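Local coordinates for chitinase (Paenibacillus sp. FPU-7, PDB 5GZT), which probably hydrolyses beta-1,4 linkages between N-acetylglucosamine units at random internal positions in chitin and chitodextrins, at residues Asp59-Asn64 with Val78-Asn83; Pro182-Ile187 with Val257-Gly262; Val656-Val661 with Thr673-Leu678; Asp775-Ala780 with Asp830-Ala835. One frame throughout, in Å; residues are numbered along the deposited sequence.

Contact 1 of 4, residues Asp59-Asn64 with Val78-Asn83; sequences DLLPAN and VAASAN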
loop_
_atom_site.group_PDB
_atom_site.type_symbol
_atom_site.label_atom_id
_atom_site.label_comp_id
_atom_site.label_asym_id
_atom_site.label_seq_id
_atom_site.Cartn_x
_atom_site.Cartn_y
_atom_site.Cartn_z
ATOM N N ASP B 59 71.985 -5.565 0.826
ATOM C CA ASP B 59 72.806 -6.769 1.067
ATOM C C ASP B 59 74.259 -6.411 1.559
ATOM O O ASP B 59 74.932 -7.259 2.151
ATOM C CB ASP B 59 72.795 -7.776 -0.163
ATOM C CG ASP B 59 73.311 -9.202 0.210
ATOM O OD1 ASP B 59 72.917 -9.841 1.225
ATOM O OD2 ASP B 59 74.164 -9.727 -0.524
ATOM N N LEU B 60 74.701 -5.161 1.351
ATOM C CA LEU B 60 76.032 -4.676 1.836
ATOM C C LEU B 60 76.073 -4.497 3.399
ATOM O O LEU B 60 77.174 -4.460 4.002
ATOM C CB LEU B 60 76.416 -3.387 1.078
ATOM C CG LEU B 60 76.235 -3.389 -0.493
ATOM C CD1 LEU B 60 75.404 -2.197 -1.034
ATOM C CD2 LEU B 60 77.565 -3.543 -1.253
ATOM N N LEU B 61 74.886 -4.420 4.045
ATOM C CA LEU B 61 74.775 -4.385 5.511
ATOM C C LEU B 61 75.647 -5.437 6.191
ATOM O O LEU B 61 75.480 -6.610 5.936
ATOM C CB LEU B 61 73.326 -4.603 5.980
ATOM C CG LEU B 61 73.106 -4.225 7.448
ATOM C CD1 LEU B 61 73.114 -2.720 7.580
ATOM C CD2 LEU B 61 71.765 -4.730 7.963
ATOM N N PRO B 62 76.580 -5.016 7.076
ATOM C CA PRO B 62 77.457 -6.032 7.681
ATOM C C PRO B 62 76.766 -6.838 8.763
ATOM O O PRO B 62 75.749 -6.388 9.323
ATOM C CB PRO B 62 78.630 -5.211 8.284
ATOM C CG PRO B 62 78.538 -3.863 7.685
ATOM C CD PRO B 62 77.135 -3.649 7.181
ATOM N N ALA B 63 77.341 -7.997 9.066
ATOM C CA ALA B 63 76.882 -8.813 10.151
ATOM C C ALA B 63 76.846 -7.969 11.461
ATOM O O ALA B 63 77.629 -7.020 11.614
ATOM C CB ALA B 63 77.796 -10.016 10.304
ATOM N N ASN B 64 75.871 -8.284 12.331
ATOM C CA ASN B 64 75.576 -7.574 13.598
ATOM C C ASN B 64 75.526 -6.052 13.510
ATOM O O ASN B 64 75.769 -5.386 14.505
ATOM C CB ASN B 64 76.590 -7.990 14.687
ATOM C CG ASN B 64 76.565 -9.482 14.991
ATOM O OD1 ASN B 64 75.544 -10.045 15.392
ATOM N ND2 ASN B 64 77.713 -10.121 14.846
ATOM N N VAL B 78 63.725 -4.831 4.382
ATOM C CA VAL B 78 64.861 -5.514 4.953
ATOM C C VAL B 78 65.236 -6.554 3.900
ATOM O O VAL B 78 64.543 -7.566 3.743
ATOM C CB VAL B 78 64.507 -6.181 6.278
ATOM C CG1 VAL B 78 65.699 -6.819 6.906
ATOM C CG2 VAL B 78 63.803 -5.205 7.195
ATOM N N ALA B 79 66.376 -6.321 3.233
ATOM C CA ALA B 79 66.801 -7.085 2.062
ATOM C C ALA B 79 68.297 -7.353 2.217
ATOM O O ALA B 79 69.128 -6.864 1.426
ATOM C CB ALA B 79 66.509 -6.235 0.816
ATOM N N ALA B 80 68.653 -8.049 3.287
ATOM C CA ALA B 80 70.050 -8.124 3.691
ATOM C C ALA B 80 70.269 -9.496 4.259
ATOM O O ALA B 80 69.569 -9.911 5.194
ATOM C CB ALA B 80 70.377 -7.001 4.694
ATOM N N SER B 81 71.185 -10.254 3.633
ATOM C CA SER B 81 71.473 -11.659 4.042
ATOM C C SER B 81 72.258 -11.825 5.340
ATOM O O SER B 81 72.284 -12.935 5.931
ATOM C CB SER B 81 72.190 -12.428 2.893
ATOM O OG SER B 81 73.489 -11.889 2.647
ATOM N N ALA B 82 72.872 -10.759 5.844
ATOM C CA ALA B 82 73.737 -10.891 7.038
ATOM C C ALA B 82 72.932 -10.901 8.372
ATOM O O ALA B 82 73.211 -10.101 9.285
ATOM C CB ALA B 82 74.812 -9.785 7.022
ATOM N N ASN B 83 71.995 -11.849 8.499
ATOM C CA ASN B 83 71.169 -12.014 9.729
ATOM C C ASN B 83 70.711 -10.650 10.339
ATOM O O ASN B 83 71.068 -10.293 11.464
ATOM C CB ASN B 83 71.889 -12.894 10.751
ATOM C CG ASN B 83 72.504 -14.143 10.105
ATOM O OD1 ASN B 83 71.808 -14.959 9.448
ATOM N ND2 ASN B 83 73.825 -14.270 10.244
HETATM O O HOH W 1 73.586 -8.262 4.529
HETATM O O HOH W 2 73.233 -7.356 9.951
HETATM O O HOH W 3 73.790 -10.223 12.236
#

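Contact 2 of 4, residues Pro182-Ile187 with Val257-Gly262; sequences PVVKLI and VKTAKG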
loop_
_atom_site.group_PDB
_atom_site.type_symbol
_atom_site.label_atom_id
_atom_site.label_comp_id
_atom_site.label_asym_id
_atom_site.label_seq_id
_atom_site.Cartn_x
_atom_site.Cartn_y
_atom_site.Cartn_z
ATOM N N PRO B 182 22.661 -7.019 33.620
ATOM C CA PRO B 182 21.789 -7.452 32.521
ATOM C C PRO B 182 21.983 -6.589 31.265
ATOM O O PRO B 182 21.703 -5.386 31.277
ATOM C CB PRO B 182 20.369 -7.313 33.099
ATOM C CG PRO B 182 20.490 -6.350 34.227
ATOM C CD PRO B 182 21.896 -6.441 34.747
ATOM N N VAL B 183 22.508 -7.220 30.215
ATOM C CA VAL B 183 22.675 -6.619 28.889
ATOM C C VAL B 183 21.651 -7.296 27.972
ATOM O O VAL B 183 21.496 -8.524 28.039
ATOM C CB VAL B 183 24.127 -6.843 28.378
ATOM C CG1 VAL B 183 24.274 -6.575 26.877
ATOM C CG2 VAL B 183 25.102 -5.990 29.180
ATOM N N VAL B 184 20.949 -6.503 27.147
ATOM C CA VAL B 184 20.066 -7.016 26.056
ATOM C C VAL B 184 20.694 -6.782 24.686
ATOM O O VAL B 184 20.869 -5.634 24.316
ATOM C CB VAL B 184 18.682 -6.301 26.036
ATOM C CG1 VAL B 184 17.858 -6.743 24.813
ATOM C CG2 VAL B 184 17.928 -6.530 27.350
ATOM N N LYS B 185 21.016 -7.850 23.951
ATOM C CA LYS B 185 21.387 -7.776 22.507
ATOM C C LYS B 185 20.250 -8.195 21.528
ATOM O O LYS B 185 19.772 -9.336 21.567
ATOM C CB LYS B 185 22.586 -8.659 22.212
ATOM C CG LYS B 185 23.813 -8.339 23.050
ATOM C CD LYS B 185 25.024 -9.197 22.661
ATOM C CE LYS B 185 25.476 -9.009 21.218
ATOM N NZ LYS B 185 25.596 -7.571 20.839
ATOM N N LEU B 186 19.869 -7.287 20.621
ATOM C CA LEU B 186 18.881 -7.566 19.546
ATOM C C LEU B 186 19.485 -8.487 18.489
ATOM O O LEU B 186 20.561 -8.189 17.983
ATOM C CB LEU B 186 18.424 -6.260 18.867
ATOM C CG LEU B 186 17.848 -5.175 19.809
ATOM C CD1 LEU B 186 17.355 -3.911 19.104
ATOM C CD2 LEU B 186 16.761 -5.746 20.716
ATOM N N ILE B 187 18.820 -9.607 18.188
ATOM C CA ILE B 187 19.258 -10.565 17.132
ATOM C C ILE B 187 18.641 -10.162 15.747
ATOM O O ILE B 187 19.351 -10.179 14.705
ATOM C CB ILE B 187 18.906 -12.049 17.537
ATOM C CG1 ILE B 187 19.950 -12.648 18.532
ATOM C CG2 ILE B 187 18.748 -12.985 16.332
ATOM C CD1 ILE B 187 21.134 -13.430 17.920
ATOM N N VAL B 257 13.230 -2.595 24.050
ATOM C CA VAL B 257 13.349 -3.725 24.950
ATOM C C VAL B 257 14.399 -3.422 26.060
ATOM O O VAL B 257 15.391 -2.706 25.835
ATOM C CB VAL B 257 13.645 -5.037 24.145
ATOM C CG1 VAL B 257 14.993 -4.982 23.432
ATOM C CG2 VAL B 257 13.520 -6.284 25.017
ATOM N N LYS B 258 14.128 -3.947 27.256
ATOM C CA LYS B 258 15.078 -3.989 28.377
ATOM C C LYS B 258 14.654 -5.081 29.382
ATOM O O LYS B 258 13.436 -5.351 29.563
ATOM C CB LYS B 258 15.137 -2.641 29.090
ATOM C CG LYS B 258 13.757 -2.062 29.277
ATOM C CD LYS B 258 13.653 -0.989 30.343
ATOM C CE LYS B 258 12.339 -1.128 31.097
ATOM N NZ LYS B 258 11.958 0.146 31.749
ATOM N N THR B 259 15.684 -5.687 29.998
ATOM C CA THR B 259 15.589 -6.634 31.131
ATOM C C THR B 259 15.924 -5.955 32.488
ATOM O O THR B 259 16.358 -4.797 32.539
ATOM C CB THR B 259 16.562 -7.843 30.933
ATOM O OG1 THR B 259 17.880 -7.389 30.550
ATOM C CG2 THR B 259 16.029 -8.801 29.869
ATOM N N ALA B 260 15.722 -6.680 33.589
ATOM C CA ALA B 260 16.247 -6.251 34.902
ATOM C C ALA B 260 16.540 -7.445 35.809
ATOM O O ALA B 260 16.357 -8.594 35.404
ATOM C CB ALA B 260 15.283 -5.281 35.581
ATOM N N LYS B 261 17.057 -7.153 37.007
ATOM C CA LYS B 261 17.004 -8.060 38.170
ATOM C C LYS B 261 16.716 -7.209 39.407
ATOM O O LYS B 261 17.641 -6.594 39.950
ATOM C CB LYS B 261 18.310 -8.838 38.385
ATOM C CG LYS B 261 18.858 -9.561 37.168
ATOM C CD LYS B 261 20.106 -8.925 36.570
ATOM C CE LYS B 261 21.341 -9.795 36.741
ATOM N NZ LYS B 261 21.511 -10.311 38.114
ATOM N N GLY B 262 15.442 -7.149 39.820
ATOM C CA GLY B 262 14.987 -6.319 40.954
ATOM C C GLY B 262 15.880 -5.131 41.294
ATOM O O GLY B 262 16.813 -5.279 42.074
#

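Contact 3 of 4, residues Val656-Val661 with Thr673-Leu678; sequences VYAGTV and TFILPL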
loop_
_atom_site.group_PDB
_atom_site.type_symbol
_atom_site.label_atom_id
_atom_site.label_comp_id
_atom_site.label_asym_id
_atom_site.label_seq_id
_atom_site.Cartn_x
_atom_site.Cartn_y
_atom_site.Cartn_z
ATOM N N VAL B 656 -25.406 -9.723 -10.808
ATOM C CA VAL B 656 -26.220 -10.023 -11.939
ATOM C C VAL B 656 -26.228 -8.815 -12.908
ATOM O O VAL B 656 -26.324 -7.664 -12.512
ATOM C CB VAL B 656 -27.670 -10.253 -11.446
ATOM C CG1 VAL B 656 -28.599 -10.451 -12.665
ATOM C CG2 VAL B 656 -27.721 -11.464 -10.547
ATOM N N TYR B 657 -26.183 -9.087 -14.201
ATOM C CA TYR B 657 -26.248 -8.030 -15.172
ATOM C C TYR B 657 -27.553 -8.198 -15.978
ATOM O O TYR B 657 -28.209 -7.216 -16.306
ATOM C CB TYR B 657 -25.064 -8.205 -16.137
ATOM C CG TYR B 657 -25.066 -7.195 -17.257
ATOM C CD1 TYR B 657 -24.559 -5.924 -17.074
ATOM C CD2 TYR B 657 -25.504 -7.553 -18.467
ATOM C CE1 TYR B 657 -24.567 -4.977 -18.104
ATOM C CE2 TYR B 657 -25.581 -6.658 -19.480
ATOM C CZ TYR B 657 -25.093 -5.389 -19.308
ATOM O OH TYR B 657 -25.158 -4.630 -20.462
ATOM N N ALA B 658 -27.908 -9.423 -16.293
ATOM C CA ALA B 658 -29.166 -9.777 -16.953
ATOM C C ALA B 658 -29.817 -10.930 -16.181
ATOM O O ALA B 658 -29.344 -12.052 -16.229
ATOM C CB ALA B 658 -28.965 -10.181 -18.402
ATOM N N GLY B 659 -30.853 -10.635 -15.424
ATOM C CA GLY B 659 -31.426 -11.637 -14.522
ATOM C C GLY B 659 -32.869 -12.022 -14.753
ATOM O O GLY B 659 -33.461 -12.800 -13.902
ATOM N N THR B 660 -33.393 -11.676 -15.932
ATOM C CA THR B 660 -34.791 -12.011 -16.267
ATOM C C THR B 660 -34.941 -12.612 -17.662
ATOM O O THR B 660 -34.356 -12.136 -18.633
ATOM C CB THR B 660 -35.654 -10.776 -16.260
ATOM O OG1 THR B 660 -35.684 -10.174 -14.983
ATOM C CG2 THR B 660 -37.085 -11.156 -16.611
ATOM N N VAL B 661 -35.639 -13.726 -17.731
ATOM C CA VAL B 661 -36.183 -14.268 -18.945
ATOM C C VAL B 661 -37.693 -14.404 -18.695
ATOM O O VAL B 661 -38.089 -14.982 -17.652
ATOM C CB VAL B 661 -35.587 -15.586 -19.324
ATOM C CG1 VAL B 661 -36.283 -16.143 -20.555
ATOM C CG2 VAL B 661 -34.080 -15.450 -19.577
ATOM N N THR B 673 -31.004 -15.195 -22.138
ATOM C CA THR B 673 -29.741 -15.333 -21.543
ATOM C C THR B 673 -29.644 -14.604 -20.220
ATOM O O THR B 673 -29.922 -13.412 -20.114
ATOM C CB THR B 673 -28.650 -14.773 -22.543
ATOM O OG1 THR B 673 -28.784 -15.541 -23.730
ATOM C CG2 THR B 673 -27.212 -15.008 -21.992
ATOM N N PHE B 674 -29.211 -15.308 -19.224
ATOM C CA PHE B 674 -28.862 -14.727 -17.916
ATOM C C PHE B 674 -27.352 -14.441 -17.972
ATOM O O PHE B 674 -26.565 -15.261 -18.562
ATOM C CB PHE B 674 -29.079 -15.745 -16.808
ATOM C CG PHE B 674 -30.527 -16.119 -16.614
ATOM C CD1 PHE B 674 -31.454 -15.163 -16.248
ATOM C CD2 PHE B 674 -30.933 -17.410 -16.748
ATOM C CE1 PHE B 674 -32.790 -15.510 -15.993
ATOM C CE2 PHE B 674 -32.239 -17.758 -16.502
ATOM C CZ PHE B 674 -33.160 -16.791 -16.126
ATOM N N ILE B 675 -26.961 -13.295 -17.445
ATOM C CA ILE B 675 -25.579 -12.916 -17.390
ATOM C C ILE B 675 -25.192 -12.540 -15.979
ATOM O O ILE B 675 -25.801 -11.653 -15.434
ATOM C CB ILE B 675 -25.258 -11.774 -18.379
ATOM C CG1 ILE B 675 -25.521 -12.239 -19.821
ATOM C CG2 ILE B 675 -23.751 -11.404 -18.289
ATOM C CD1 ILE B 675 -25.490 -11.029 -20.800
ATOM N N LEU B 676 -24.141 -13.189 -15.445
ATOM C CA LEU B 676 -23.691 -12.961 -14.085
ATOM C C LEU B 676 -22.168 -12.681 -14.052
ATOM O O LEU B 676 -21.344 -13.650 -14.102
ATOM C CB LEU B 676 -23.990 -14.173 -13.207
ATOM C CG LEU B 676 -25.478 -14.585 -13.098
ATOM C CD1 LEU B 676 -25.824 -15.570 -14.195
ATOM C CD2 LEU B 676 -25.829 -15.216 -11.790
ATOM N N PRO B 677 -21.819 -11.417 -13.941
ATOM C CA PRO B 677 -20.419 -11.008 -13.708
ATOM C C PRO B 677 -19.894 -11.536 -12.369
ATOM O O PRO B 677 -20.683 -11.642 -11.359
ATOM C CB PRO B 677 -20.477 -9.470 -13.718
ATOM C CG PRO B 677 -21.772 -9.149 -14.470
ATOM C CD PRO B 677 -22.710 -10.215 -13.949
ATOM N N LEU B 678 -18.613 -11.878 -12.347
ATOM C CA LEU B 678 -17.983 -12.204 -11.114
ATOM C C LEU B 678 -17.522 -10.935 -10.449
ATOM O O LEU B 678 -17.051 -9.994 -11.093
ATOM C CB LEU B 678 -16.870 -13.200 -11.304
ATOM C CG LEU B 678 -17.246 -14.674 -11.436
ATOM C CD1 LEU B 678 -18.187 -15.087 -12.578
ATOM C CD2 LEU B 678 -15.961 -15.496 -11.550
HETATM O O HOH W 4 -31.990 -11.855 -19.829
#

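Contact 4 of 4, residues Asp775-Ala780 with Asp830-Ala835; sequences DWTNSA and DDANFA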
loop_
_atom_site.group_PDB
_atom_site.type_symbol
_atom_site.label_atom_id
_atom_site.label_comp_id
_atom_site.label_asym_id
_atom_site.label_seq_id
_atom_site.Cartn_x
_atom_site.Cartn_y
_atom_site.Cartn_z
ATOM N N ASP B 775 -59.534 10.512 1.788
ATOM C CA ASP B 775 -60.883 10.149 1.378
ATOM C C ASP B 775 -60.929 10.104 -0.126
ATOM O O ASP B 775 -61.202 11.131 -0.785
ATOM C CB ASP B 775 -61.843 11.209 1.917
ATOM C CG ASP B 775 -63.305 10.877 1.700
ATOM O OD1 ASP B 775 -63.681 9.879 1.086
ATOM O OD2 ASP B 775 -64.116 11.671 2.206
ATOM N N TRP B 776 -60.651 8.917 -0.687
ATOM C CA TRP B 776 -60.459 8.789 -2.124
ATOM C C TRP B 776 -61.717 9.093 -2.934
ATOM O O TRP B 776 -61.625 9.703 -4.003
ATOM C CB TRP B 776 -59.860 7.423 -2.541
ATOM C CG TRP B 776 -58.425 7.352 -2.098
ATOM C CD1 TRP B 776 -57.956 6.902 -0.905
ATOM C CD2 TRP B 776 -57.349 7.949 -2.764
ATOM N NE1 TRP B 776 -56.616 7.188 -0.796
ATOM C CE2 TRP B 776 -56.217 7.823 -1.937
ATOM C CE3 TRP B 776 -57.232 8.657 -3.978
ATOM C CZ2 TRP B 776 -54.985 8.292 -2.310
ATOM C CZ3 TRP B 776 -55.994 9.110 -4.349
ATOM C CH2 TRP B 776 -54.882 8.895 -3.524
ATOM N N THR B 777 -62.861 8.635 -2.451
ATOM C CA THR B 777 -64.145 8.922 -3.097
ATOM C C THR B 777 -64.292 10.432 -3.418
ATOM O O THR B 777 -64.716 10.763 -4.502
ATOM C CB THR B 777 -65.325 8.412 -2.274
ATOM O OG1 THR B 777 -65.139 7.031 -2.009
ATOM C CG2 THR B 777 -66.640 8.525 -3.025
ATOM N N ASN B 778 -63.824 11.302 -2.529
ATOM C CA ASN B 778 -63.889 12.767 -2.720
ATOM C C ASN B 778 -62.628 13.482 -3.094
ATOM O O ASN B 778 -62.608 14.718 -3.047
ATOM C CB ASN B 778 -64.445 13.406 -1.445
ATOM C CG ASN B 778 -65.811 12.894 -1.148
ATOM O OD1 ASN B 778 -66.624 12.788 -2.052
ATOM N ND2 ASN B 778 -66.040 12.444 0.075
ATOM N N SER B 779 -61.587 12.731 -3.466
ATOM C CA SER B 779 -60.302 13.302 -3.833
ATOM C C SER B 779 -60.438 13.554 -5.340
ATOM O O SER B 779 -60.936 12.704 -6.078
ATOM C CB SER B 779 -59.183 12.301 -3.589
ATOM O OG SER B 779 -57.995 12.618 -4.320
ATOM N N ALA B 780 -60.027 14.736 -5.781
ATOM C CA ALA B 780 -60.100 15.071 -7.178
ATOM C C ALA B 780 -59.105 14.178 -7.932
ATOM O O ALA B 780 -59.428 13.653 -8.986
ATOM C CB ALA B 780 -59.792 16.572 -7.381
ATOM N N ASP B 830 -62.554 4.774 6.205
ATOM C CA ASP B 830 -62.149 3.407 5.821
ATOM C C ASP B 830 -63.237 2.783 5.049
ATOM O O ASP B 830 -62.993 2.324 3.921
ATOM C CB ASP B 830 -61.740 2.585 7.052
ATOM C CG ASP B 830 -60.455 3.056 7.641
ATOM O OD1 ASP B 830 -59.379 2.956 6.942
ATOM O OD2 ASP B 830 -60.477 3.553 8.792
ATOM N N ASP B 831 -64.483 2.825 5.551
ATOM C CA ASP B 831 -65.547 2.199 4.774
ATOM C C ASP B 831 -65.717 2.799 3.376
ATOM O O ASP B 831 -65.966 2.065 2.428
ATOM C CB ASP B 831 -66.909 2.324 5.473
ATOM C CG ASP B 831 -67.095 1.344 6.615
ATOM O OD1 ASP B 831 -66.436 0.272 6.705
ATOM O OD2 ASP B 831 -67.972 1.615 7.436
ATOM N N ALA B 832 -65.705 4.130 3.265
ATOM C CA ALA B 832 -65.786 4.767 1.926
ATOM C C ALA B 832 -64.601 4.333 1.049
ATOM O O ALA B 832 -64.767 4.034 -0.110
ATOM C CB ALA B 832 -65.816 6.283 2.030
ATOM N N ASN B 833 -63.407 4.336 1.620
ATOM C CA ASN B 833 -62.220 3.808 0.860
ATOM C C ASN B 833 -62.365 2.370 0.437
ATOM O O ASN B 833 -61.949 2.047 -0.672
ATOM C CB ASN B 833 -60.952 3.990 1.622
ATOM C CG ASN B 833 -60.515 5.408 1.628
ATOM O OD1 ASN B 833 -60.847 6.148 0.689
ATOM N ND2 ASN B 833 -59.677 5.784 2.602
ATOM N N PHE B 834 -63.010 1.512 1.233
ATOM C CA PHE B 834 -63.143 0.167 0.833
ATOM C C PHE B 834 -64.150 0.076 -0.304
ATOM O O PHE B 834 -63.965 -0.787 -1.211
ATOM C CB PHE B 834 -63.590 -0.790 1.982
ATOM C CG PHE B 834 -62.644 -0.824 3.209
ATOM C CD1 PHE B 834 -61.257 -0.644 3.089
ATOM C CD2 PHE B 834 -63.153 -1.054 4.475
ATOM C CE1 PHE B 834 -60.454 -0.688 4.198
ATOM C CE2 PHE B 834 -62.331 -1.059 5.583
ATOM C CZ PHE B 834 -60.986 -0.927 5.443
ATOM N N ALA B 835 -65.208 0.905 -0.307
ATOM C CA ALA B 835 -66.105 0.867 -1.483
ATOM C C ALA B 835 -65.391 1.401 -2.688
ATOM O O ALA B 835 -65.571 0.899 -3.791
ATOM C CB ALA B 835 -67.374 1.694 -1.255
HETATM O O HOH W 5 -63.350 7.376 0.254
HETATM O O HOH W 6 -66.702 5.263 -1.556
#

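Contact 1 of 4, residues Asp59-Asn64 with Val78-Asn83
Asp-59 and Ala-80 bring their CA atoms to 4.0 Å, and from there the two loops run on in the same direction until Ala-63 lies beside Ala-82. The grip at the start is a carboxylate. Asp-59 turns its CG anti to the backbone N (chi1 -164°), which carries OD1 to Ser-81, where two donors share it: the backbone N of Ser-81 meets OD1 at 3.0 Å nearly along the C-O axis, and OG of Ser-81 binds OD1 at 2.6 Å on the syn lone pair. OG can reach it because it sits between the N and carbonyl carbon of Ser-81 (chi1 66°). Two donors on one oxygen should hold the carboxylate from rotating, and they would favour its charged form. On the inner side CB of Leu-61 rests on CB of Ala-80, and further along CB of Ala-82 approaches O of Leu-61 to 3.4 Å. Ala-82 is the centre of an inverse gamma turn, and its backbone atoms face the other loop through water. One water donates to O of Asp-59 and O of Leu-61 and accepts from N of Ala-82, while a second links O of Pro-62 to O of Ala-82. The loops follow strands 55-57 and 72-78, neighbours in one parallel sheet, and lead to strands 67-70 and 85-89, neighbours in another: this is the stacking of corners on successive coils of a parallel beta-helix.

Contact 2 of 4, residues Pro182-Ile187 with Val257-Gly262
The hydroxyl of Thr-259 is wrapped in carbon: OG1 lies 3.3 Å from CG2 of Val-184, with CB of Pro-182 at 3.6 Å from the same oxygen. It has no hydrogen-bonding partner in the model, and no hydrogen bond of any kind joins the two segments. Its place between the backbone N and carbonyl carbon (chi1 47°) presents the oxygen, rather than CG2, to the proline. The rest is apolar. Val-184 sets its two methyls to different neighbours, CG2 to Thr-259 and CG1 to CG1 of Val-257 at 3.6 Å. That methyl of Val-257 also meets CD2 of Leu-186 at 3.3 Å, tighter than usual for two carbons, as the two side chains pass in opposite directions. At the far end the bent chain of Lys-261 lays its CD against the ring of Pro-182, 3.5 Å from CG. The strand axes stay 7.7 Å apart and their directions differ by 145°, so the strands meet through side chains and look for backbone partners elsewhere: Lys-185 pairs with Asn-202, and Thr-259 with Ser-266. Phe-201 touches both Val-184 and Val-257 from strand 197-203. Two sheets thus pack face to face, in the manner of a beta-sandwich, and the chemistry implies cohesion by close hydrophobic fit, bought at the cost of one buried hydroxyl.

Contact 3 of 4, residues Val656-Val661 with Thr673-Leu678
Phe-674 swings its CG anti to the carbonyl carbon (chi1 -66°), sending the ring toward Gly-659 and Val-661, while Val-661, with CG1 anti to its backbone N (chi1 176°), offers the other methyl. CG2 of Val-661 stands over one face of the ring, 4.0 Å from the centroid of Phe-674 and 22° off the normal, a CH-pi contact in which the two side chains cross at about a right angle. O of Ala-658 and N of Thr-660 lie at the ring's edge, near its plane. Replacing Phe-674 by an alanine would probably leave the Val-661 methyl without its aromatic partner and open a gap beside Gly-659 and Val-756. Next along the strand, O of Ile-675 accepts from two successive amides, Tyr-657 N at 2.9 Å and Ala-658 N at 3.2 Å; the second lies in the carbonyl plane on a lone pair, the first is tilted out of it. With Ile-675 N donating back to Ala-658 O at 2.9 Å, this is a classic beta bulge, and the antiparallel bridge ties the lead-in to strand 660-662 to strand 668-678. Those two strands edge different sheets of the immunoglobulin-like domain. The bulge also turns Tyr-657 to lie beside Ile-675 and pointing the same way, its CB resting 3.8 Å from CD of Pro-677, while its ring meets His-711 edge-to-face. Beyond the bridge the strands part, and a water donates to both O of Thr-660 (2.7 Å) and O of Thr-673 (2.6 Å). The hydroxyl of Thr-660 is bonded to O of Lys-1104.

Contact 4 of 4, residues Asp775-Ala780 with Asp830-Ala835
In the second family 18 domain, a TIM barrel, Trp-776 and Thr-777 of the loop after strand 765-771 lean on Ala-832 and Asn-833 in the first turns of helix 830-843. The one direct hydrogen bond runs from N of Trp-776 to OD1 of Asn-833, 3.1 Å long, with an angle of 162° at the hydrogen and the donor in the carbonyl plane of the amide. Asn-833 reaches across with CG anti to its carbonyl carbon (chi1 -74°), which also sets OD1 at the edge of the indole, 3.4 Å from CD1 of Trp-776; ring and amide planes are 50° apart. The other end of the amide is used as well, ND2 bonding to O of Val-774 and to OH of Tyr-793, so both ends fix its rotation. A leucine in place of Asn-833 would probably leave N of Trp-776 and O of Val-774 without these partners and free the loop to drift from the helix. Water extends the junction: one molecule donates to OD1 of Asn-833 (2.8 Å) and to OD1 of Asp-775 (2.7 Å), and accepts from N of Thr-777 (3.0 Å). Asp-775 turns its other oxygen to the loop itself, OD2 taking ND2 of Asn-778 at 3.0 Å from above the carboxylate plane. NE1 of Trp-776, next to CD1 in the five-membered ring, donates to O of Pro-771 and helps to hold the indole. Such a seam, where the loop after the first strand meets the start of the helix that leads to strand 848-854, belongs to the beta-alpha loop end of a TIM barrel.

How the contacts relate
The four contacts follow one another along the chain, each in a different domain of an elongated molecule, and none touches another. Contact 1 belongs to the N-terminal beta-helix, the domain that also binds the sodium ion through Glu-44, Thr-50, Phe-52 and Ser-72. Contact 2 lies about 59 Å away between centres, in strands leading to the first family 18 barrel. Beyond that barrel and the chain's centre comes contact 3, within the immunoglobulin-like domain, its centre about 64 Å from that of contact 2. Contacts 3 and 4 are the closest pair, about 29 Å between nearest atoms, and contact 4 lies within the second family 18 domain. The centres of contacts 1 and 4 stand about 136 Å apart.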